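Local coordinates for protein pollen receptor-like kinase 3 (Arabidopsis thaliana, PDB 5WLS) that is a receptor-like kinase of pollen that probably relays cell-surface signals through its leucine-rich-repeat extracellular domain, which resembles that of SERK co-receptors, at residues S44-T49 / K63-L68; L51-T56 / I71-N76; G152-L157 / G176-T181. All blocks are in the same frame, centred on the assembly; numbering follows the deposited sequence.

Contact 1: residues S44-T49 / K63-L68; sequences SGIHVT and KDLPNL
L65 is the first residue of the 63-68 segment to meet the strand: its CD1 comes within 4.3 Å of I46 CD1, two methyls touching at the ends of their branches. The same leucine also packs on L4 and V5 of helix 3-9, so this apolar spot is shared with the N-terminal helix. From L65 to L68 the chain makes a type I beta turn, closed by a weak bond from L68 N to L65 O. N67 contributes mainly through its backbone, with its O receiving a CA-H...O contact from S44 CA at 3.4 Å. Its side chain heads off instead to T42, where OD1 hydrogen-bonds OG1. L68 does most of the packing. With CG anti to the backbone N (chi1 177°), L68 CD1 lies alongside the S44 carbonyl, 3.3 Å from S44 O and 3.4 Å from S44 C, so that it leans on the bond rather than meeting the oxygen end-on. L68 CD1 also comes to 4.3 Å from I46 CG1. Opposite Y36, S44 and G45 form a classic beta bulge, while backbone bonds from S44 to R69 and T70, and from I46 to T70, carry the incoming chain into strand 70-72. This is the loop of a leucine-rich-repeat coil that leads from helix 59-63 into strand 70-72, which lies parallel to strand 42-47 of the coil before.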
loop_
_atom_site.group_PDB
_atom_site.type_symbol
_atom_site.label_atom_id
_atom_site.label_comp_id
_atom_site.label_asym_id
_atom_site.label_seq_id
_atom_site.Cartn_x
_atom_site.Cartn_y
_atom_site.Cartn_z
ATOM N N SER A 44 7.210 -0.692 -15.708
ATOM C CA SER A 44 7.179 -1.564 -14.537
ATOM C C SER A 44 6.857 -0.847 -13.229
ATOM O O SER A 44 6.498 -1.520 -12.248
ATOM C CB SER A 44 8.522 -2.292 -14.380
ATOM O OG SER A 44 9.589 -1.364 -14.280
ATOM N N GLY A 45 6.964 0.473 -13.177
ATOM C CA GLY A 45 6.653 1.208 -11.965
ATOM C C GLY A 45 6.166 2.602 -12.283
ATOM O O GLY A 45 6.514 3.183 -13.316
ATOM N N ILE A 46 5.344 3.138 -11.385
ATOM C CA ILE A 46 4.896 4.525 -11.437
ATOM C C ILE A 46 5.266 5.177 -10.114
ATOM O O ILE A 46 4.900 4.675 -9.046
ATOM C CB ILE A 46 3.384 4.639 -11.701
ATOM C CG1 ILE A 46 3.042 4.135 -13.105
ATOM C CG2 ILE A 46 2.916 6.076 -11.515
ATOM C CD1 ILE A 46 1.553 4.039 -13.375
ATOM N N HIS A 47 6.000 6.285 -10.185
ATOM C CA HIS A 47 6.546 6.956 -9.005
ATOM C C HIS A 47 6.279 8.452 -9.142
ATOM O O HIS A 47 7.141 9.201 -9.604
ATOM C CB HIS A 47 8.039 6.641 -8.870
ATOM C CG HIS A 47 8.678 7.202 -7.637
ATOM N ND1 HIS A 47 9.991 6.947 -7.304
ATOM C CD2 HIS A 47 8.197 8.018 -6.668
ATOM C CE1 HIS A 47 10.288 7.571 -6.178
ATOM N NE2 HIS A 47 9.217 8.230 -5.774
ATOM N N VAL A 48 5.093 8.893 -8.727
ATOM C CA VAL A 48 4.732 10.306 -8.769
ATOM C C VAL A 48 4.262 10.727 -7.382
ATOM O O VAL A 48 3.352 10.112 -6.811
ATOM C CB VAL A 48 3.666 10.608 -9.839
ATOM C CG1 VAL A 48 4.267 10.456 -11.224
ATOM C CG2 VAL A 48 2.475 9.689 -9.706
ATOM N N THR A 49 4.898 11.762 -6.834
ATOM C CA THR A 49 4.667 12.187 -5.460
ATOM C C THR A 49 4.616 13.706 -5.388
ATOM O O THR A 49 5.241 14.403 -6.192
ATOM C CB THR A 49 5.762 11.671 -4.510
ATOM O OG1 THR A 49 7.045 12.109 -4.974
ATOM C CG2 THR A 49 5.740 10.153 -4.429
ATOM N N LYS A 63 -4.299 -1.841 -15.457
ATOM C CA LYS A 63 -4.290 -3.239 -15.871
ATOM C C LYS A 63 -3.743 -3.420 -17.278
ATOM O O LYS A 63 -3.288 -4.517 -17.616
ATOM C CB LYS A 63 -5.699 -3.832 -15.794
ATOM C CG LYS A 63 -6.113 -4.293 -14.408
ATOM C CD LYS A 63 -7.604 -4.584 -14.348
ATOM C CE LYS A 63 -7.928 -5.943 -14.953
ATOM N NZ LYS A 63 -9.360 -6.311 -14.764
ATOM N N ASP A 64 -3.775 -2.374 -18.101
ATOM C CA ASP A 64 -3.265 -2.461 -19.461
ATOM C C ASP A 64 -1.743 -2.322 -19.533
ATOM O O ASP A 64 -1.193 -2.303 -20.639
ATOM C CB ASP A 64 -3.944 -1.406 -20.340
ATOM C CG ASP A 64 -5.434 -1.605 -20.460
ATOM O OD1 ASP A 64 -5.901 -2.755 -20.324
ATOM O OD2 ASP A 64 -6.142 -0.598 -20.685
ATOM N N LEU A 65 -1.055 -2.227 -18.384
ATOM C CA LEU A 65 0.395 -2.363 -18.287
ATOM C C LEU A 65 0.714 -3.745 -17.743
ATOM O O LEU A 65 0.614 -3.967 -16.527
ATOM C CB LEU A 65 0.998 -1.282 -17.385
ATOM C CG LEU A 65 0.602 0.167 -17.624
ATOM C CD1 LEU A 65 1.108 1.078 -16.516
ATOM C CD2 LEU A 65 1.372 0.495 -18.916
ATOM N N PRO A 66 1.135 -4.695 -18.584
ATOM C CA PRO A 66 1.217 -6.091 -18.129
ATOM C C PRO A 66 2.398 -6.397 -17.235
ATOM O O PRO A 66 2.360 -7.423 -16.543
ATOM C CB PRO A 66 1.305 -6.881 -19.446
ATOM C CG PRO A 66 1.945 -5.941 -20.398
ATOM C CD PRO A 66 1.447 -4.561 -20.017
ATOM N N ASN A 67 3.435 -5.567 -17.206
ATOM C CA ASN A 67 4.573 -5.841 -16.344
ATOM C C ASN A 67 4.750 -4.771 -15.282
ATOM O O ASN A 67 5.840 -4.647 -14.708
ATOM C CB ASN A 67 5.845 -5.967 -17.182
ATOM C CG ASN A 67 5.657 -6.868 -18.384
ATOM O OD1 ASN A 67 5.550 -6.389 -19.514
ATOM N ND2 ASN A 67 5.537 -8.166 -18.143
ATOM N N LEU A 68 3.691 -4.032 -14.964
ATOM C CA LEU A 68 3.768 -3.074 -13.875
ATOM C C LEU A 68 3.871 -3.824 -12.556
ATOM O O LEU A 68 3.076 -4.726 -12.269
ATOM C CB LEU A 68 2.549 -2.152 -13.886
ATOM C CG LEU A 68 2.492 -1.148 -12.739
ATOM C CD1 LEU A 68 3.569 -0.109 -12.937
ATOM C CD2 LEU A 68 1.138 -0.452 -12.709
#

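Contact 2: residues L51-T56 / I71-N76; sequences LGLSGT and IRLDNN. With NAG (2-acetamido-2-deoxy-beta-D-glucopyranose), chain E; NAG (2-acetamido-2-deoxy-beta-D-glucopyranose), chain C.
Both side-chain torsions of N76 stand near -76°, chi1 setting CG anti to the carbonyl carbon and beside the backbone N, and chi2 turning the amide so that OD1 reaches the loop of L51 to L53. L53 has a similar first torsion (chi1 -50°), with CG beside its own backbone N, and its branch crosses the amide obliquely, with L53 CG 3.2 Å from N76 OD1. Two backbone groups grip that oxygen from opposite faces of the amide plane: L51 N at 2.9 Å from N76 OD1, and L53 N at 3.0 Å from it in a straighter bond (168° at the hydrogen). G52 N lies just as close but at a poor angle; its positive phi helps the chain curl round the acceptor. At the other end of the amide, N76 ND2 gives a bond to L73 O at 3.1 Å. The acceptor sits in the plane of the amide, while the donor stands above the carbonyl plane of L73, and bonding at both ends holds the amide's rotation. This is the asparagine of the leucine-rich-repeat consensus, a rung of the asparagine ladder that runs along such solenoids. The next rung is N99, whose ND2 shares L73 O. Next to the amide, L53 CD1 lies 4.4 Å from the buried L73 CD2. Nearby, R72 NE makes a salt bridge to D74 OD2 at 2.9 Å, meeting the oxygen from above the carboxylate plane, and D74 OD1 takes the N-H of S97. N75 ND2 turns outward to the acetamido O7 of a glycan NAG near N98, 2.9 Å away, and a second NAG, near N12, brings its C8 methyl to 3.6 Å from T56 OG1.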
loop_
_atom_site.group_PDB
_atom_site.type_symbol
_atom_site.label_atom_id
_atom_site.label_comp_id
_atom_site.label_asym_id
_atom_site.label_seq_id
_atom_site.Cartn_x
_atom_site.Cartn_y
_atom_site.Cartn_z
ATOM N N LEU A 51 2.307 15.942 -5.996
ATOM C CA LEU A 51 1.680 16.674 -7.085
ATOM C C LEU A 51 0.258 17.092 -6.749
ATOM O O LEU A 51 -0.443 17.630 -7.614
ATOM C CB LEU A 51 1.688 15.845 -8.370
ATOM C CG LEU A 51 3.032 15.568 -9.044
ATOM C CD1 LEU A 51 2.837 14.642 -10.237
ATOM C CD2 LEU A 51 3.733 16.849 -9.470
ATOM N N GLY A 52 -0.181 16.864 -5.516
ATOM C CA GLY A 52 -1.536 17.216 -5.153
ATOM C C GLY A 52 -2.573 16.437 -5.923
ATOM O O GLY A 52 -3.649 16.973 -6.212
ATOM N N LEU A 53 -2.267 15.192 -6.300
ATOM C CA LEU A 53 -3.255 14.373 -6.987
ATOM C C LEU A 53 -4.512 14.281 -6.140
ATOM O O LEU A 53 -4.493 13.737 -5.032
ATOM C CB LEU A 53 -2.702 12.976 -7.284
ATOM C CG LEU A 53 -1.343 12.848 -7.968
ATOM C CD1 LEU A 53 -0.959 11.390 -8.119
ATOM C CD2 LEU A 53 -1.431 13.494 -9.339
ATOM N N SER A 54 -5.597 14.830 -6.671
ATOM C CA SER A 54 -6.847 14.966 -5.948
ATOM C C SER A 54 -7.961 14.121 -6.536
ATOM O O SER A 54 -9.044 14.051 -5.945
ATOM C CB SER A 54 -7.283 16.439 -5.925
ATOM O OG SER A 54 -8.585 16.577 -5.387
ATOM N N GLY A 55 -7.726 13.482 -7.671
ATOM C CA GLY A 55 -8.756 12.763 -8.384
ATOM C C GLY A 55 -8.891 11.331 -7.925
ATOM O O GLY A 55 -8.677 11.001 -6.753
ATOM N N THR A 56 -9.259 10.471 -8.864
ATOM C CA THR A 56 -9.566 9.074 -8.609
ATOM C C THR A 56 -8.675 8.196 -9.476
ATOM O O THR A 56 -8.482 8.471 -10.664
ATOM C CB THR A 56 -11.043 8.789 -8.901
ATOM O OG1 THR A 56 -11.854 9.384 -7.881
ATOM C CG2 THR A 56 -11.310 7.294 -8.927
ATOM N N ILE A 71 3.915 0.642 -7.554
ATOM C CA ILE A 71 3.161 1.888 -7.538
ATOM C C ILE A 71 3.544 2.648 -6.277
ATOM O O ILE A 71 3.489 2.093 -5.174
ATOM C CB ILE A 71 1.640 1.641 -7.579
ATOM C CG1 ILE A 71 1.224 1.085 -8.942
ATOM C CG2 ILE A 71 0.877 2.924 -7.260
ATOM C CD1 ILE A 71 -0.175 0.509 -8.967
ATOM N N ARG A 72 3.931 3.915 -6.439
ATOM C CA ARG A 72 4.315 4.773 -5.319
ATOM C C ARG A 72 3.714 6.155 -5.565
ATOM O O ARG A 72 4.203 6.919 -6.404
ATOM C CB ARG A 72 5.829 4.830 -5.151
ATOM C CG ARG A 72 6.326 5.986 -4.293
ATOM C CD ARG A 72 7.831 5.922 -4.085
ATOM N NE ARG A 72 8.228 6.455 -2.785
ATOM C CZ ARG A 72 9.443 6.325 -2.261
ATOM N NH1 ARG A 72 10.382 5.673 -2.929
ATOM N NH2 ARG A 72 9.719 6.848 -1.076
ATOM N N LEU A 73 2.651 6.466 -4.832
ATOM C CA LEU A 73 1.893 7.703 -4.981
ATOM C C LEU A 73 1.922 8.507 -3.690
ATOM O O LEU A 73 0.912 9.073 -3.269
ATOM C CB LEU A 73 0.457 7.403 -5.396
ATOM C CG LEU A 73 0.305 6.561 -6.663
ATOM C CD1 LEU A 73 -1.110 6.079 -6.835
ATOM C CD2 LEU A 73 0.715 7.383 -7.858
ATOM N N ASP A 74 3.093 8.565 -3.054
ATOM C CA ASP A 74 3.202 9.157 -1.726
ATOM C C ASP A 74 2.887 10.649 -1.724
ATOM O O ASP A 74 3.101 11.362 -2.706
ATOM C CB ASP A 74 4.613 8.945 -1.172
ATOM C CG ASP A 74 4.930 7.480 -0.926
ATOM O OD1 ASP A 74 3.986 6.699 -0.681
ATOM O OD2 ASP A 74 6.125 7.103 -0.972
ATOM N N ASN A 75 2.334 11.103 -0.606
ATOM C CA ASN A 75 2.095 12.516 -0.308
ATOM C C ASN A 75 1.338 13.230 -1.438
ATOM O O ASN A 75 1.856 14.113 -2.128
ATOM C CB ASN A 75 3.408 13.245 0.046
ATOM C CG ASN A 75 4.160 12.562 1.162
ATOM O OD1 ASN A 75 3.707 12.555 2.303
ATOM N ND2 ASN A 75 5.328 12.011 0.850
ATOM N N ASN A 76 0.087 12.822 -1.614
ATOM C CA ASN A 76 -0.831 13.527 -2.498
ATOM C C ASN A 76 -2.119 13.731 -1.711
ATOM O O ASN A 76 -2.130 13.748 -0.473
ATOM C CB ASN A 76 -1.047 12.744 -3.801
ATOM C CG ASN A 76 0.124 12.858 -4.755
ATOM O OD1 ASN A 76 0.306 13.882 -5.413
ATOM N ND2 ASN A 76 0.913 11.794 -4.850
HETATM C C1 NAG E . -11.781 16.346 -11.155
HETATM C C2 NAG E . -12.909 16.145 -10.154
HETATM C C3 NAG E . -14.237 16.526 -10.793
HETATM C C4 NAG E . -14.171 17.956 -11.315
HETATM C C5 NAG E . -12.965 18.137 -12.240
HETATM C C6 NAG E . -12.753 19.574 -12.658
HETATM C C7 NAG E . -12.371 14.407 -8.511
HETATM C C8 NAG E . -12.500 12.959 -8.148
HETATM N N2 NAG E . -12.944 14.777 -9.662
HETATM O O3 NAG E . -15.286 16.394 -9.839
HETATM O O4 NAG E . -15.361 18.271 -12.029
HETATM O O5 NAG E . -11.759 17.718 -11.580
HETATM O O6 NAG E . -11.371 19.898 -12.728
HETATM O O7 NAG E . -11.775 15.208 -7.797
HETATM C C1 NAG C . 4.158 11.522 6.123
HETATM C C2 NAG C . 5.563 11.399 5.557
HETATM C C3 NAG C . 6.602 11.644 6.642
HETATM C C4 NAG C . 6.452 13.027 7.261
HETATM C C5 NAG C . 4.967 13.228 7.682
HETATM C C6 NAG C . 4.636 14.684 7.977
HETATM C C7 NAG C . 6.417 9.935 3.787
HETATM C C8 NAG C . 6.588 8.575 3.300
HETATM N N2 NAG C . 5.791 10.083 4.961
HETATM O O3 NAG C . 7.912 11.418 6.105
HETATM O O4 NAG C . 7.204 13.058 8.476
HETATM O O5 NAG C . 3.993 12.780 6.718
HETATM O O6 NAG C . 5.298 15.599 7.104
HETATM O O7 NAG C . 6.819 10.926 3.139
#

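Contact 3: residues G152-L157 / G176-T181; sequences GEIPPL and GEIPIT
I154 and P179 form the tight part of this contact, between equivalent runs of neighbouring leucine-rich repeats, both reading G-E-I-P as in the plant-type consensus. The two segments run nearly parallel, 3° apart, so the residues that touch meet partners at or near the matching place in the next coil. The proline ring crosses the I154 side chain at about a right angle, with P179 CD 3.8 Å from I154 CB, while P179 CG presses on the backbone at 3.3 Å from I154 O. Deeper in, I154 and I178 lie side by side and point the same way, and I154 CD1 is 4.2 Å from I178 CG1. I182 of helix 180-183 covers both I154 and L157, and I178 goes on to F192, so this face belongs to the interior of the solenoid. The solvent side is different: E153 is exposed, yet E153 CG lies 3.6 Å from G176 CA, close packing that the glycine permits. The looseness is in the carboxylates, with E153 OE2 6.8 Å from E177 OE2, where any repulsion is probably weak. G176 and I178 are bonded through their backbones to C199, whose disulfide with C207 lies in the C-terminal part of the chain. Just after P179, which holds the N-cap position, the helix begins, and T181 faces back to the previous coil. With chi1 at 42°, T181 OG1 is swung round towards the 152-157 segment and accepts from L157 N at 3.2 Å.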
loop_
_atom_site.group_PDB
_atom_site.type_symbol
_atom_site.label_atom_id
_atom_site.label_comp_id
_atom_site.label_asym_id
_atom_site.label_seq_id
_atom_site.Cartn_x
_atom_site.Cartn_y
_atom_site.Cartn_z
ATOM N N GLY A 152 -10.515 -2.912 16.144
ATOM C CA GLY A 152 -10.608 -4.351 16.233
ATOM C C GLY A 152 -9.273 -4.996 16.557
ATOM O O GLY A 152 -8.266 -4.333 16.826
ATOM N N GLU A 153 -9.273 -6.325 16.521
ATOM C CA GLU A 153 -8.076 -7.095 16.821
ATOM C C GLU A 153 -7.213 -7.255 15.576
ATOM O O GLU A 153 -7.704 -7.228 14.443
ATOM C CB GLU A 153 -8.434 -8.477 17.369
ATOM C CG GLU A 153 -9.190 -8.459 18.684
ATOM C CD GLU A 153 -9.612 -9.845 19.126
ATOM O OE1 GLU A 153 -10.791 -10.203 18.925
ATOM O OE2 GLU A 153 -8.762 -10.579 19.674
ATOM N N ILE A 154 -5.920 -7.429 15.800
ATOM C CA ILE A 154 -4.983 -7.659 14.701
ATOM C C ILE A 154 -5.117 -9.109 14.245
ATOM O O ILE A 154 -5.079 -10.019 15.087
ATOM C CB ILE A 154 -3.556 -7.351 15.141
ATOM C CG1 ILE A 154 -3.440 -5.892 15.588
ATOM C CG2 ILE A 154 -2.575 -7.646 14.014
ATOM C CD1 ILE A 154 -2.197 -5.600 16.401
ATOM N N PRO A 155 -5.284 -9.365 12.945
ATOM C CA PRO A 155 -5.394 -10.749 12.490
ATOM C C PRO A 155 -4.098 -11.497 12.728
ATOM O O PRO A 155 -3.014 -10.890 12.788
ATOM C CB PRO A 155 -5.688 -10.601 10.985
ATOM C CG PRO A 155 -6.232 -9.223 10.833
ATOM C CD PRO A 155 -5.518 -8.400 11.859
ATOM N N PRO A 156 -4.155 -12.818 12.881
ATOM C CA PRO A 156 -2.920 -13.587 13.056
ATOM C C PRO A 156 -2.116 -13.622 11.767
ATOM O O PRO A 156 -2.660 -13.532 10.664
ATOM C CB PRO A 156 -3.422 -14.984 13.438
ATOM C CG PRO A 156 -4.785 -15.060 12.831
ATOM C CD PRO A 156 -5.353 -13.672 12.935
ATOM N N LEU A 157 -0.804 -13.772 11.919
ATOM C CA LEU A 157 0.105 -13.862 10.786
ATOM C C LEU A 157 0.431 -15.325 10.520
ATOM O O LEU A 157 0.777 -16.068 11.444
ATOM C CB LEU A 157 1.378 -13.057 11.045
ATOM C CG LEU A 157 2.508 -13.138 10.020
ATOM C CD1 LEU A 157 2.117 -12.481 8.711
ATOM C CD2 LEU A 157 3.731 -12.461 10.589
ATOM N N GLY A 176 -7.223 -5.923 20.489
ATOM C CA GLY A 176 -7.034 -7.167 21.213
ATOM C C GLY A 176 -5.657 -7.425 21.792
ATOM O O GLY A 176 -4.839 -6.512 21.934
ATOM N N GLU A 177 -5.403 -8.681 22.150
ATOM C CA GLU A 177 -4.045 -9.121 22.422
ATOM C C GLU A 177 -3.243 -9.043 21.131
ATOM O O GLU A 177 -3.732 -9.430 20.064
ATOM C CB GLU A 177 -4.049 -10.559 22.940
ATOM C CG GLU A 177 -2.666 -11.120 23.249
ATOM C CD GLU A 177 -2.673 -12.628 23.415
ATOM O OE1 GLU A 177 -2.238 -13.121 24.477
ATOM O OE2 GLU A 177 -3.194 -13.313 22.508
ATOM N N ILE A 178 -2.024 -8.533 21.211
ATOM C CA ILE A 178 -1.184 -8.588 20.012
ATOM C C ILE A 178 -0.870 -10.046 19.696
ATOM O O ILE A 178 -0.439 -10.793 20.593
ATOM C CB ILE A 178 0.088 -7.766 20.204
ATOM C CG1 ILE A 178 -0.241 -6.282 20.042
ATOM C CG2 ILE A 178 1.163 -8.190 19.210
ATOM C CD1 ILE A 178 0.931 -5.376 20.200
ATOM N N PRO A 179 -1.097 -10.499 18.466
ATOM C CA PRO A 179 -0.926 -11.925 18.154
ATOM C C PRO A 179 0.501 -12.383 18.415
ATOM O O PRO A 179 1.466 -11.731 18.008
ATOM C CB PRO A 179 -1.282 -12.004 16.664
ATOM C CG PRO A 179 -2.126 -10.793 16.405
ATOM C CD PRO A 179 -1.575 -9.730 17.304
ATOM N N ILE A 180 0.634 -13.516 19.111
ATOM C CA ILE A 180 1.962 -14.057 19.367
ATOM C C ILE A 180 2.599 -14.604 18.096
ATOM O O ILE A 180 3.823 -14.782 18.053
ATOM C CB ILE A 180 1.925 -15.139 20.464
ATOM C CG1 ILE A 180 1.128 -16.362 20.006
ATOM C CG2 ILE A 180 1.363 -14.572 21.762
ATOM C CD1 ILE A 180 1.255 -17.546 20.939
ATOM N N THR A 181 1.803 -14.892 17.058
ATOM C CA THR A 181 2.374 -15.167 15.742
ATOM C C THR A 181 3.276 -14.030 15.278
ATOM O O THR A 181 4.217 -14.258 14.508
ATOM C CB THR A 181 1.267 -15.423 14.717
ATOM O OG1 THR A 181 0.203 -14.484 14.906
ATOM C CG2 THR A 181 0.716 -16.836 14.883
#

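How the contacts relate
After helix 3-9 and strand 35-38, the chain lays down strand 42-47 and the loop after it. Contact 1 then closes when 63-68 returns to the start of that strand, and contact 2 closes when 71-76 returns to the loop. Since the four segments alternate, the two loops cross rather than nest. They also touch: I46 O and R72 N, 2.9 Å apart, probably form a hydrogen bond between the neighbouring strands 42-47 and 70-72. Contact 3 comes later in series, on the opposite side of the chain's centre. It joins coils near the C-terminal end, its centre about 33 Å from that of contact 1, whereas contacts 1 and 2 join the coils of strands 42-47 and 70-72, beside helix 3-9.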